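Local structure of glutaredoxin-glutathione complex (Polygonaceae, 5KQA) at residues Q65-L69 with D70-D74. The protein is a plant glutaredoxin that binds glutathione and probably catalyses glutathione-dependent thiol-disulfide exchange. Numbering follows the deposited sequence.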
loop_
_atom_site.group_PDB
_atom_site.type_symbol
_atom_site.label_atom_id
_atom_site.label_comp_id
_atom_site.label_asym_id
_atom_site.label_seq_id
_atom_site.Cartn_x
_atom_site.Cartn_y
_atom_site.Cartn_z
ATOM N N GLN A 65 6.213 5.089 -0.507
ATOM C CA GLN A 65 5.872 5.603 0.801
ATOM C C GLN A 65 5.366 4.444 1.645
ATOM O O GLN A 65 4.371 3.798 1.301
ATOM C CB GLN A 65 4.807 6.705 0.699
ATOM C CG GLN A 65 4.352 7.237 2.046
ATOM C CD GLN A 65 5.449 7.993 2.723
ATOM O OE1 GLN A 65 5.890 9.021 2.217
ATOM N NE2 GLN A 65 5.922 7.485 3.868
ATOM N N THR A 66 6.072 4.164 2.733
ATOM C CA THR A 66 5.598 3.220 3.730
ATOM C C THR A 66 4.757 3.935 4.775
ATOM O O THR A 66 5.118 5.021 5.248
ATOM C CB THR A 66 6.757 2.514 4.446
ATOM O OG1 THR A 66 7.504 1.753 3.503
ATOM C CG2 THR A 66 6.224 1.592 5.527
ATOM N N ILE A 67 3.646 3.314 5.152
ATOM C CA ILE A 67 2.816 3.831 6.223
ATOM C C ILE A 67 2.581 2.693 7.206
ATOM O O ILE A 67 1.883 1.730 6.902
ATOM C CB ILE A 67 1.464 4.387 5.707
ATOM C CG1 ILE A 67 1.683 5.549 4.722
ATOM C CG2 ILE A 67 0.596 4.844 6.876
ATOM C CD1 ILE A 67 2.173 6.855 5.398
ATOM N N GLU A 68 3.188 2.797 8.380
ATOM C CA GLU A 68 3.105 1.737 9.379
ATOM C C GLU A 68 1.876 1.924 10.251
ATOM O O GLU A 68 1.871 2.789 11.122
ATOM C CB GLU A 68 4.365 1.721 10.251
ATOM C CG GLU A 68 5.671 1.541 9.485
ATOM C CD GLU A 68 5.853 0.123 8.969
ATOM O OE1 GLU A 68 4.861 -0.629 8.965
ATOM O OE2 GLU A 68 6.985 -0.245 8.578
ATOM N N LEU A 69 0.842 1.115 10.031
ATOM C CA LEU A 69 -0.425 1.312 10.731
ATOM C C LEU A 69 -0.292 1.187 12.255
ATOM O O LEU A 69 -0.991 1.873 13.013
ATOM C CB LEU A 69 -1.467 0.323 10.223
ATOM C CG LEU A 69 -1.801 0.377 8.738
ATOM C CD1 LEU A 69 -2.967 -0.566 8.461
ATOM C CD2 LEU A 69 -2.113 1.801 8.319
ATOM N N ASP A 70 0.620 0.325 12.694
ATOM C CA ASP A 70 0.846 0.093 14.123
ATOM C C ASP A 70 1.468 1.308 14.814
ATOM O O ASP A 70 1.521 1.376 16.036
ATOM C CB ASP A 70 1.752 -1.126 14.323
ATOM C CG ASP A 70 3.047 -1.001 13.567
ATOM O OD1 ASP A 70 2.987 -0.772 12.342
ATOM O OD2 ASP A 70 4.125 -1.097 14.187
ATOM N N GLN A 71 1.950 2.260 14.026
ATOM C CA GLN A 71 2.576 3.455 14.577
ATOM C C GLN A 71 1.722 4.693 14.356
ATOM O O GLN A 71 2.115 5.802 14.702
ATOM C CB GLN A 71 3.950 3.652 13.959
ATOM C CG GLN A 71 4.881 2.498 14.277
ATOM C CD GLN A 71 6.295 2.821 13.939
ATOM O OE1 GLN A 71 6.800 3.862 14.342
ATOM N NE2 GLN A 71 6.951 1.944 13.178
ATOM N N GLU A 72 0.557 4.500 13.755
ATOM C CA GLU A 72 -0.356 5.607 13.520
ATOM C C GLU A 72 -1.438 5.577 14.596
ATOM O O GLU A 72 -1.945 4.504 14.921
ATOM C CB GLU A 72 -0.965 5.510 12.119
ATOM C CG GLU A 72 0.057 5.621 10.989
ATOM C CD GLU A 72 0.550 7.045 10.769
ATOM O OE1 GLU A 72 -0.133 7.993 11.198
ATOM O OE2 GLU A 72 1.620 7.219 10.152
ATOM N N SER A 73 -1.788 6.730 15.166
ATOM C CA SER A 73 -2.832 6.736 16.189
ATOM C C SER A 73 -4.154 6.214 15.630
ATOM O O SER A 73 -4.907 5.552 16.338
ATOM C CB SER A 73 -3.041 8.134 16.780
ATOM O OG SER A 73 -3.360 9.081 15.774
ATOM N N ASP A 74 -4.444 6.505 14.361
ATOM C CA ASP A 74 -5.702 6.037 13.775
ATOM C C ASP A 74 -5.498 4.807 12.888
ATOM O O ASP A 74 -6.271 4.567 11.959
ATOM C CB ASP A 74 -6.379 7.161 12.990
ATOM C CG ASP A 74 -5.508 7.705 11.883
ATOM O OD1 ASP A 74 -4.361 7.226 11.736
ATOM O OD2 ASP A 74 -5.964 8.622 11.165
HETATM O O HOH W 1 3.461 5.492 9.410
#
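E68 lays its aliphatic stem alongside D70 and Q71: its CB sits 3.5 Å from D70 OD1 and 3.9 Å from Q71 NE2. D70 and Q71 belong, with L69, to the short 3-10 turn that follows strand 65-68, an outer strand of the thioredoxin fold, and leads on toward helix 75-86. Two consecutive backbone bonds make the turn, Q71 N to E68 O at 3.0 Å and E72 N to L69 O at 3.1 Å.

E68, D70 and Q71 point the same way from this turn. The E68 carboxylate and the Q71 amide lie nearly parallel, 12° between their planes, while the D70 carboxylate stands almost perpendicular to that of E68. The two acids stay 3.9 Å apart, OE1 of E68 to OD1 of D70, and outside partners probably ease their repulsion: K54 forms a salt bridge with E68, S43 also bonds it, and the hydroxyl of T45 meets both D70 and Q71. L69 turns the other way, onto V91, I78 and Q79, its side chain about 7 Å from the bound glutathione.

E72 folds back along the strand. With its chain bent at chi2 (-75°), CG passes 3.4 Å from E68 O and the carboxylate heads toward I67. There OE1 pairs with K29, while OE2 takes a hydrogen bond from a water that in turn accepts one from E68 N, 2.9 Å away.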